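Side-chain contacts in cyclopropane mycolic acid synthase 3 (Mycobacterium tuberculosis, PDB 1L1E), which probably catalyses the conversion of a proximal double bond of alpha mycolic acids to a cyclopropane ring, with S-adenosyl-L-methionine as methylene donor: residues A[20-25]-A[256-261]; A[55-60]-A[80-85]; A[146-151]-A[216-221]. One frame throughout, in Å; residues are numbered along the deposited sequence.

Contact 1: A[20-25]-A[256-261]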
loop_
_atom_site.group_PDB
_atom_site.type_symbol
_atom_site.label_atom_id
_atom_site.label_comp_id
_atom_site.label_asym_id
_atom_site.label_seq_id
_atom_site.Cartn_x
_atom_site.Cartn_y
_atom_site.Cartn_z
ATOM N N ASP A 20 12.373 -3.822 12.418
ATOM C CA ASP A 20 12.361 -2.633 11.573
ATOM C C ASP A 20 13.733 -2.266 11.046
ATOM O O ASP A 20 13.853 -1.616 10.013
ATOM C CB ASP A 20 11.782 -1.431 12.316
ATOM C CG ASP A 20 11.607 -0.224 11.411
ATOM O OD1 ASP A 20 11.076 -0.400 10.293
ATOM O OD2 ASP A 20 11.985 0.897 11.813
ATOM N N ASP A 21 14.772 -2.670 11.762
ATOM C CA ASP A 21 16.117 -2.356 11.323
ATOM C C ASP A 21 16.407 -3.168 10.064
ATOM O O ASP A 21 17.349 -2.875 9.328
ATOM C CB ASP A 21 17.117 -2.675 12.429
ATOM C CG ASP A 21 18.096 -1.534 12.675
ATOM O OD1 ASP A 21 17.634 -0.376 12.843
ATOM O OD2 ASP A 21 19.322 -1.798 12.703
ATOM N N PHE A 22 15.582 -4.185 9.820
ATOM C CA PHE A 22 15.728 -5.012 8.634
ATOM C C PHE A 22 15.131 -4.233 7.468
ATOM O O PHE A 22 15.752 -4.104 6.412
ATOM C CB PHE A 22 14.983 -6.337 8.789
ATOM C CG PHE A 22 15.217 -7.291 7.651
ATOM C CD1 PHE A 22 16.405 -8.021 7.573
ATOM C CD2 PHE A 22 14.281 -7.427 6.638
ATOM C CE1 PHE A 22 16.653 -8.868 6.503
ATOM C CE2 PHE A 22 14.517 -8.273 5.556
ATOM C CZ PHE A 22 15.709 -8.995 5.491
ATOM N N PHE A 23 13.922 -3.712 7.666
ATOM C CA PHE A 23 13.261 -2.938 6.620
ATOM C C PHE A 23 14.057 -1.696 6.255
ATOM O O PHE A 23 14.149 -1.324 5.084
ATOM C CB PHE A 23 11.859 -2.514 7.048
ATOM C CG PHE A 23 10.879 -3.647 7.117
ATOM C CD1 PHE A 23 10.496 -4.179 8.345
ATOM C CD2 PHE A 23 10.344 -4.188 5.950
ATOM C CE1 PHE A 23 9.600 -5.229 8.408
ATOM C CE2 PHE A 23 9.441 -5.247 6.006
ATOM C CZ PHE A 23 9.070 -5.767 7.240
ATOM N N ARG A 24 14.644 -1.049 7.250
ATOM C CA ARG A 24 15.415 0.152 6.971
ATOM C C ARG A 24 16.615 -0.126 6.060
ATOM O O ARG A 24 17.247 0.806 5.548
ATOM C CB ARG A 24 15.860 0.805 8.279
ATOM C CG ARG A 24 14.727 1.481 9.035
ATOM C CD ARG A 24 15.261 2.255 10.233
ATOM N NE ARG A 24 16.202 3.291 9.805
ATOM C CZ ARG A 24 17.030 3.940 10.618
ATOM N NH1 ARG A 24 17.040 3.664 11.917
ATOM N NH2 ARG A 24 17.850 4.864 10.132
ATOM N N LEU A 25 16.918 -1.406 5.842
ATOM C CA LEU A 25 18.028 -1.772 4.972
ATOM C C LEU A 25 17.686 -1.662 3.486
ATOM O O LEU A 25 18.587 -1.681 2.644
ATOM C CB LEU A 25 18.526 -3.191 5.279
ATOM C CG LEU A 25 19.260 -3.357 6.618
ATOM C CD1 LEU A 25 19.707 -4.804 6.770
ATOM C CD2 LEU A 25 20.457 -2.408 6.684
ATOM N N GLN A 256 20.311 -15.619 6.797
ATOM C CA GLN A 256 20.435 -15.853 5.367
ATOM C C GLN A 256 19.068 -16.277 4.837
ATOM O O GLN A 256 18.683 -15.914 3.725
ATOM C CB GLN A 256 21.465 -16.960 5.107
ATOM C CG GLN A 256 21.606 -17.384 3.646
ATOM C CD GLN A 256 22.470 -16.439 2.823
ATOM O OE1 GLN A 256 23.665 -16.284 3.080
ATOM N NE2 GLN A 256 21.865 -15.807 1.822
ATOM N N THR A 257 18.331 -17.033 5.648
ATOM C CA THR A 257 17.011 -17.511 5.253
ATOM C C THR A 257 16.058 -16.356 4.975
ATOM O O THR A 257 15.352 -16.352 3.964
ATOM C CB THR A 257 16.391 -18.415 6.338
ATOM O OG1 THR A 257 17.154 -19.621 6.450
ATOM C CG2 THR A 257 14.957 -18.764 5.986
ATOM N N VAL A 258 16.037 -15.376 5.874
ATOM C CA VAL A 258 15.161 -14.224 5.701
ATOM C C VAL A 258 15.626 -13.412 4.499
ATOM O O VAL A 258 14.824 -12.990 3.675
ATOM C CB VAL A 258 15.160 -13.324 6.962
ATOM C CG1 VAL A 258 14.309 -12.083 6.719
ATOM C CG2 VAL A 258 14.639 -14.102 8.153
ATOM N N TYR A 259 16.931 -13.200 4.406
ATOM C CA TYR A 259 17.513 -12.444 3.309
ATOM C C TYR A 259 17.114 -13.055 1.963
ATOM O O TYR A 259 16.513 -12.385 1.124
ATOM C CB TYR A 259 19.037 -12.428 3.436
ATOM C CG TYR A 259 19.744 -11.782 2.266
ATOM C CD1 TYR A 259 19.749 -10.395 2.107
ATOM C CD2 TYR A 259 20.391 -12.561 1.303
ATOM C CE1 TYR A 259 20.381 -9.802 1.020
ATOM C CE2 TYR A 259 21.022 -11.977 0.215
ATOM C CZ TYR A 259 21.014 -10.601 0.080
ATOM O OH TYR A 259 21.636 -10.023 -0.998
ATOM N N ASP A 260 17.451 -14.325 1.763
ATOM C CA ASP A 260 17.118 -15.002 0.517
ATOM C C ASP A 260 15.614 -14.957 0.286
ATOM O O ASP A 260 15.152 -14.831 -0.847
ATOM C CB ASP A 260 17.596 -16.457 0.548
ATOM C CG ASP A 260 19.099 -16.577 0.736
ATOM O OD1 ASP A 260 19.843 -15.785 0.130
ATOM O OD2 ASP A 260 19.542 -17.475 1.480
ATOM N N ARG A 261 14.852 -15.051 1.367
ATOM C CA ARG A 261 13.399 -15.010 1.279
ATOM C C ARG A 261 12.965 -13.703 0.614
ATOM O O ARG A 261 12.183 -13.701 -0.342
ATOM C CB ARG A 261 12.800 -15.123 2.686
ATOM C CG ARG A 261 11.288 -14.986 2.766
ATOM C CD ARG A 261 10.800 -15.331 4.168
ATOM N NE ARG A 261 9.399 -14.982 4.381
ATOM C CZ ARG A 261 8.716 -15.278 5.483
ATOM N NH1 ARG A 261 9.308 -15.934 6.475
ATOM N NH2 ARG A 261 7.444 -14.912 5.602
#
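The phenyl ring of Phe-22 is presented to helix 256-274 by its far end. CZ makes the closest approach, 3.6 Å from CG1 of Val-258, and the methyl sits obliquely to the ring, 4.0 Å from both CE1 of Phe-22 and CE2 of Phe-22, so it straddles the end of the ring symmetrically. Near the ring plane, at the edge, lies the backbone of Tyr-259, whose CA is 4.5 Å from CZ of Phe-22. CG of Phe-22 stands anti to the backbone N (chi1 -174°), which extends the ring across the gap between two backbones whose nearest CA atoms, those of Phe-22 and Tyr-259, are 9.3 Å apart. Val-258 likewise holds CG1 trans to its own N, and the two side chains run antiparallel, passing alongside one another. The contact thus joins the short N-terminal helix 20-23 to the first turn of helix 256-274, part of a helical layer formed with helices 229-245 and 247-253 beside the Rossmann-like methyltransferase core; Phe-22 also rests on Ala-250 of helix 247-253 and on Gln-254. Tyr-259 turns its own side chain to Leu-243 and Glu-244 of helix 229-245. The residue after Phe-22, Phe-23, turns to the ring of Trp-75, a probable cofactor-binding residue.

Contact 2: A[55-60]-A[80-85]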
loop_
_atom_site.group_PDB
_atom_site.type_symbol
_atom_site.label_atom_id
_atom_site.label_comp_id
_atom_site.label_asym_id
_atom_site.label_seq_id
_atom_site.Cartn_x
_atom_site.Cartn_y
_atom_site.Cartn_z
ATOM N N LEU A 55 0.271 11.847 -5.361
ATOM C CA LEU A 55 -0.665 11.391 -6.386
ATOM C C LEU A 55 -1.954 10.883 -5.746
ATOM O O LEU A 55 -3.057 11.243 -6.163
ATOM C CB LEU A 55 -0.039 10.272 -7.225
ATOM C CG LEU A 55 -0.971 9.622 -8.258
ATOM C CD1 LEU A 55 -1.272 10.609 -9.400
ATOM C CD2 LEU A 55 -0.317 8.354 -8.809
ATOM N N ALA A 56 -1.806 10.044 -4.728
ATOM C CA ALA A 56 -2.957 9.479 -4.031
ATOM C C ALA A 56 -3.762 10.550 -3.325
ATOM O O ALA A 56 -4.964 10.648 -3.505
ATOM C CB ALA A 56 -2.498 8.432 -3.032
ATOM N N LEU A 57 -3.084 11.373 -2.537
ATOM C CA LEU A 57 -3.747 12.425 -1.780
ATOM C C LEU A 57 -4.366 13.501 -2.663
ATOM O O LEU A 57 -5.396 14.052 -2.319
ATOM C CB LEU A 57 -2.763 13.042 -0.788
ATOM C CG LEU A 57 -2.182 12.054 0.233
ATOM C CD1 LEU A 57 -1.210 12.794 1.155
ATOM C CD2 LEU A 57 -3.321 11.408 1.048
ATOM N N GLY A 58 -3.744 13.793 -3.799
ATOM C CA GLY A 58 -4.286 14.800 -4.692
ATOM C C GLY A 58 -5.687 14.445 -5.161
ATOM O O GLY A 58 -6.489 15.321 -5.474
ATOM N N LYS A 59 -5.981 13.149 -5.198
ATOM C CA LYS A 59 -7.284 12.650 -5.636
ATOM C C LYS A 59 -8.393 12.790 -4.593
ATOM O O LYS A 59 -9.585 12.677 -4.913
ATOM C CB LYS A 59 -7.151 11.180 -6.049
ATOM C CG LYS A 59 -6.278 10.975 -7.284
ATOM C CD LYS A 59 -6.042 9.513 -7.561
ATOM C CE LYS A 59 -5.199 9.305 -8.807
ATOM N NZ LYS A 59 -4.705 7.886 -8.908
ATOM N N LEU A 60 -8.008 13.040 -3.349
ATOM C CA LEU A 60 -8.980 13.180 -2.269
ATOM C C LEU A 60 -9.449 14.627 -2.091
ATOM O O LEU A 60 -10.218 14.931 -1.174
ATOM C CB LEU A 60 -8.375 12.649 -0.965
ATOM C CG LEU A 60 -7.897 11.196 -1.036
ATOM C CD1 LEU A 60 -7.317 10.750 0.302
ATOM C CD2 LEU A 60 -9.065 10.318 -1.413
ATOM N N ARG A 80 2.150 12.135 7.598
ATOM C CA ARG A 80 3.014 13.288 7.831
ATOM C C ARG A 80 2.882 14.257 6.660
ATOM O O ARG A 80 2.772 15.462 6.855
ATOM C CB ARG A 80 4.483 12.885 7.975
ATOM C CG ARG A 80 5.326 14.068 8.422
ATOM C CD ARG A 80 6.790 13.946 8.084
ATOM N NE ARG A 80 7.477 15.153 8.532
ATOM C CZ ARG A 80 7.830 15.380 9.792
ATOM N NH1 ARG A 80 7.577 14.471 10.725
ATOM N NH2 ARG A 80 8.411 16.526 10.126
ATOM N N ARG A 81 2.901 13.725 5.440
ATOM C CA ARG A 81 2.763 14.560 4.258
ATOM C C ARG A 81 1.408 15.278 4.280
ATOM O O ARG A 81 1.333 16.486 4.038
ATOM C CB ARG A 81 2.880 13.715 2.982
ATOM C CG ARG A 81 2.851 14.532 1.683
ATOM C CD ARG A 81 4.122 15.369 1.508
ATOM N NE ARG A 81 4.256 15.845 0.138
ATOM C CZ ARG A 81 5.299 16.520 -0.341
ATOM N NH1 ARG A 81 6.334 16.816 0.438
ATOM N NH2 ARG A 81 5.305 16.894 -1.612
ATOM N N ALA A 82 0.339 14.538 4.560
ATOM C CA ALA A 82 -1.003 15.130 4.611
ATOM C C ALA A 82 -1.052 16.346 5.539
ATOM O O ALA A 82 -1.676 17.364 5.219
ATOM C CB ALA A 82 -2.025 14.089 5.072
ATOM N N ILE A 83 -0.402 16.233 6.692
ATOM C CA ILE A 83 -0.386 17.330 7.660
ATOM C C ILE A 83 0.397 18.521 7.122
ATOM O O ILE A 83 -0.135 19.622 7.006
ATOM C CB ILE A 83 0.276 16.909 8.997
ATOM C CG1 ILE A 83 -0.516 15.778 9.653
ATOM C CG2 ILE A 83 0.359 18.122 9.934
ATOM C CD1 ILE A 83 0.076 15.287 10.963
ATOM N N GLU A 84 1.654 18.276 6.778
ATOM C CA GLU A 84 2.556 19.320 6.284
ATOM C C GLU A 84 2.213 19.980 4.958
ATOM O O GLU A 84 2.256 21.209 4.849
ATOM C CB GLU A 84 3.983 18.780 6.220
ATOM C CG GLU A 84 4.580 18.464 7.573
ATOM C CD GLU A 84 5.992 17.929 7.466
ATOM O OE1 GLU A 84 6.601 17.653 8.524
ATOM O OE2 GLU A 84 6.492 17.786 6.323
ATOM N N LYS A 85 1.884 19.189 3.939
ATOM C CA LYS A 85 1.558 19.774 2.644
ATOM C C LYS A 85 0.098 20.153 2.451
ATOM O O LYS A 85 -0.202 21.161 1.815
ATOM C CB LYS A 85 1.976 18.844 1.489
ATOM C CG LYS A 85 1.607 19.415 0.121
ATOM C CD LYS A 85 2.072 18.557 -1.053
ATOM C CE LYS A 85 1.563 19.159 -2.362
ATOM N NZ LYS A 85 2.263 18.607 -3.555
#
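Leu-57 reaches helix 77-86 through a single methyl, CD1, which lies 4.1 Å from the backbone N of Ala-82 and 4.2 Å from CB of the same residue. Its CG is anti to the carbonyl carbon (chi1 -60°), and CD1, in turn anti to CA, continues the extended line of the side chain, to arrive where the backbone passes from Arg-81 to Ala-82. Where the alanine faces the leucine, CA of Leu-57 and CA of Ala-82 are 7.5 Å apart. Beside it, CG of Arg-81 lies 4.4 Å from CD1 of Leu-57. The arginine leaves its helix with CG opposite the backbone N (chi1 -176°), then bends at chi2 (70°) before running nearly straight to the guanidinium. Its aliphatic stem therefore passes the leucine while NH2 of Arg-81 forms a salt bridge with OD2 of Asp-54, in helix 45-58 one turn before Leu-57. Both Leu-57 and Ala-82 also touch Leu-68 of strand 67-71, the strand that lies between these helices in sequence and leads into the glycine-rich loop that probably binds the cofactor, as in Rossmann-type methyltransferases. Contact between the segments themselves is therefore van der Waals in kind, whereas the polar link between the helices is supplied by Arg-81 and Asp-54, alongside the buried leucine.

Contact 3: A[146-151]-A[216-221]; sequences RYHHFF and EKVGFR
Val-218, in the turn after helix 208-216, packs against Phe-151 and His-148 of helix 147-157, and each of its side-chain carbons finds a partner. CB comes to 4.0 Å from the carbonyl O of Phe-151. Beyond it the side chain forks. CG2, placed between the backbone N and the carbonyl carbon, lies 3.5 Å from that same O of Phe-151 and 3.8 Å from CB of Phe-151. CG1, anti to the carbonyl carbon (chi1 -57°), is wedged between two residues of the helix, 3.9 Å from CB of Phe-151 on one side and 3.9 Å from CE1 of His-148 on the other. The imidazole, one turn earlier, meets this methyl obliquely. Phe-220 completes the contact: its side chain crosses that of Phe-151 at about a right angle and the rings meet obliquely, CD1 of Phe-220 being 4.0 Å from CD2 of Phe-151, while CE1 of Phe-220 approaches the carbonyl O of Phe-151 at 3.8 Å. Phe-150 places CD2 over the centre of one face of the Phe-151 ring, which also packs on Met-164 and Leu-166 of the sheet and on Tyr-214 and Ala-215 of helix 208-216. The bend that brings Val-218 and Phe-220 to the same helix is a Schellman motif: Gly-219 has positive phi (117°), closing helix 208-216 and directing the chain into edge strand 221-227 of the Rossmann-like fold. Just before helix 147-157, Arg-146 touches the bound S-adenosyl-L-homocysteine. Joined by van der Waals contacts, mostly of apolar groups, the two segments are held by shape and hydrophobic burial, while Lys-217 NZ pairs with Glu-213.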
loop_
_atom_site.group_PDB
_atom_site.type_symbol
_atom_site.label_atom_id
_atom_site.label_comp_id
_atom_site.label_asym_id
_atom_site.label_seq_id
_atom_site.Cartn_x
_atom_site.Cartn_y
_atom_site.Cartn_z
ATOM N N ARG A 146 -13.495 -10.839 3.642
ATOM C CA ARG A 146 -13.796 -9.628 4.396
ATOM C C ARG A 146 -14.048 -8.402 3.515
ATOM O O ARG A 146 -14.332 -7.314 4.026
ATOM C CB ARG A 146 -12.648 -9.325 5.367
ATOM C CG ARG A 146 -12.164 -10.536 6.151
ATOM C CD ARG A 146 -11.936 -10.180 7.599
ATOM N NE ARG A 146 -10.888 -9.183 7.775
ATOM C CZ ARG A 146 -10.695 -8.497 8.900
ATOM N NH1 ARG A 146 -11.485 -8.697 9.948
ATOM N NH2 ARG A 146 -9.700 -7.623 8.981
ATOM N N TYR A 147 -13.955 -8.572 2.199
ATOM C CA TYR A 147 -14.156 -7.442 1.289
ATOM C C TYR A 147 -15.451 -6.672 1.500
ATOM O O TYR A 147 -15.423 -5.448 1.634
ATOM C CB TYR A 147 -14.063 -7.900 -0.175
ATOM C CG TYR A 147 -12.656 -8.259 -0.639
ATOM C CD1 TYR A 147 -12.438 -8.782 -1.915
ATOM C CD2 TYR A 147 -11.546 -8.062 0.189
ATOM C CE1 TYR A 147 -11.149 -9.102 -2.358
ATOM C CE2 TYR A 147 -10.260 -8.375 -0.242
ATOM C CZ TYR A 147 -10.064 -8.897 -1.517
ATOM O OH TYR A 147 -8.790 -9.209 -1.948
ATOM N N HIS A 148 -16.589 -7.363 1.537
ATOM C CA HIS A 148 -17.846 -6.650 1.722
ATOM C C HIS A 148 -17.848 -5.803 2.978
ATOM O O HIS A 148 -18.347 -4.679 2.978
ATOM C CB HIS A 148 -19.046 -7.593 1.807
ATOM C CG HIS A 148 -20.308 -6.893 2.207
ATOM N ND1 HIS A 148 -21.052 -6.140 1.325
ATOM C CD2 HIS A 148 -20.909 -6.760 3.414
ATOM C CE1 HIS A 148 -22.058 -5.576 1.971
ATOM N NE2 HIS A 148 -21.992 -5.936 3.240
ATOM N N HIS A 149 -17.308 -6.359 4.054
ATOM C CA HIS A 149 -17.261 -5.668 5.339
ATOM C C HIS A 149 -16.431 -4.381 5.235
ATOM O O HIS A 149 -16.850 -3.316 5.688
ATOM C CB HIS A 149 -16.685 -6.615 6.399
ATOM C CG HIS A 149 -16.812 -6.106 7.800
ATOM N ND1 HIS A 149 -17.838 -5.280 8.204
ATOM C CD2 HIS A 149 -16.043 -6.313 8.896
ATOM C CE1 HIS A 149 -17.694 -4.994 9.485
ATOM N NE2 HIS A 149 -16.612 -5.608 9.928
ATOM N N PHE A 150 -15.261 -4.491 4.619
ATOM C CA PHE A 150 -14.377 -3.347 4.437
ATOM C C PHE A 150 -15.086 -2.209 3.706
ATOM O O PHE A 150 -15.075 -1.063 4.149
ATOM C CB PHE A 150 -13.142 -3.774 3.646
ATOM C CG PHE A 150 -12.261 -2.635 3.238
ATOM C CD1 PHE A 150 -11.492 -1.961 4.182
ATOM C CD2 PHE A 150 -12.189 -2.242 1.900
ATOM C CE1 PHE A 150 -10.652 -0.910 3.805
ATOM C CE2 PHE A 150 -11.350 -1.189 1.507
ATOM C CZ PHE A 150 -10.581 -0.524 2.459
ATOM N N PHE A 151 -15.709 -2.520 2.582
ATOM C CA PHE A 151 -16.390 -1.485 1.839
ATOM C C PHE A 151 -17.605 -0.927 2.575
ATOM O O PHE A 151 -17.910 0.253 2.448
ATOM C CB PHE A 151 -16.734 -1.993 0.439
ATOM C CG PHE A 151 -15.526 -2.078 -0.463
ATOM C CD1 PHE A 151 -15.064 -3.309 -0.934
ATOM C CD2 PHE A 151 -14.823 -0.924 -0.804
ATOM C CE1 PHE A 151 -13.929 -3.387 -1.728
ATOM C CE2 PHE A 151 -13.678 -0.991 -1.601
ATOM C CZ PHE A 151 -13.231 -2.223 -2.062
ATOM N N GLU A 216 -18.941 -1.181 -5.471
ATOM C CA GLU A 216 -20.232 -0.740 -5.983
ATOM C C GLU A 216 -21.431 -1.309 -5.233
ATOM O O GLU A 216 -22.481 -0.679 -5.180
ATOM C CB GLU A 216 -20.350 -1.097 -7.459
ATOM C CG GLU A 216 -19.476 -0.263 -8.365
ATOM C CD GLU A 216 -19.387 -0.844 -9.762
ATOM O OE1 GLU A 216 -20.405 -1.391 -10.240
ATOM O OE2 GLU A 216 -18.306 -0.743 -10.384
ATOM N N LYS A 217 -21.281 -2.494 -4.655
ATOM C CA LYS A 217 -22.389 -3.113 -3.929
ATOM C C LYS A 217 -22.718 -2.478 -2.579
ATOM O O LYS A 217 -23.684 -2.876 -1.925
ATOM C CB LYS A 217 -22.134 -4.612 -3.755
ATOM C CG LYS A 217 -22.422 -5.424 -5.017
ATOM C CD LYS A 217 -22.006 -6.876 -4.849
ATOM C CE LYS A 217 -22.360 -7.700 -6.080
ATOM N NZ LYS A 217 -21.840 -9.092 -5.975
ATOM N N VAL A 218 -21.920 -1.503 -2.150
ATOM C CA VAL A 218 -22.204 -0.827 -0.892
ATOM C C VAL A 218 -22.600 0.615 -1.189
ATOM O O VAL A 218 -22.924 1.376 -0.286
ATOM C CB VAL A 218 -21.003 -0.857 0.099
ATOM C CG1 VAL A 218 -20.593 -2.293 0.359
ATOM C CG2 VAL A 218 -19.830 -0.041 -0.440
ATOM N N GLY A 219 -22.582 0.978 -2.471
ATOM C CA GLY A 219 -22.960 2.323 -2.862
ATOM C C GLY A 219 -21.860 3.148 -3.515
ATOM O O GLY A 219 -22.124 4.231 -4.032
ATOM N N PHE A 220 -20.628 2.648 -3.488
ATOM C CA PHE A 220 -19.505 3.366 -4.078
ATOM C C PHE A 220 -19.555 3.422 -5.592
ATOM O O PHE A 220 -19.964 2.470 -6.269
ATOM C CB PHE A 220 -18.172 2.724 -3.681
ATOM C CG PHE A 220 -17.635 3.171 -2.348
ATOM C CD1 PHE A 220 -17.173 2.238 -1.427
ATOM C CD2 PHE A 220 -17.506 4.528 -2.048
ATOM C CE1 PHE A 220 -16.580 2.647 -0.227
ATOM C CE2 PHE A 220 -16.916 4.944 -0.858
ATOM C CZ PHE A 220 -16.450 3.995 0.058
ATOM N N ARG A 221 -19.131 4.562 -6.117
ATOM C CA ARG A 221 -19.043 4.757 -7.547
ATOM C C ARG A 221 -17.542 4.845 -7.835
ATOM O O ARG A 221 -16.834 5.662 -7.236
ATOM C CB ARG A 221 -19.749 6.055 -7.948
ATOM C CG ARG A 221 -21.268 6.009 -7.776
ATOM C CD ARG A 221 -21.916 7.365 -7.999
ATOM N NE ARG A 221 -21.447 8.357 -7.036
ATOM C CZ ARG A 221 -20.708 9.416 -7.360
ATOM N NH1 ARG A 221 -20.358 9.623 -8.624
ATOM N NH2 ARG A 221 -20.315 10.269 -6.421
#

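Overall arrangement
All three contacts are mainly apolar where their segments meet, but they differ in place. Contact 2 sits nearest the centre of the chain and joins two helices packed on the same face of the sheet at strand 67-71; it is buried, like contact 1, and no two contacts share a helix. Contacts 1 and 3 lie farther out, on opposite sides of the chain's centre. Contact 1 ties the N-terminal helix to a late one; contacts 2 and 3 follow in series within the long loop it closes. Contact 3 is partly buried, with the exposed His-148 at its margin and paired aromatic rings in its deeper part, whereas contact 2 adds a salt bridge beside its leucine.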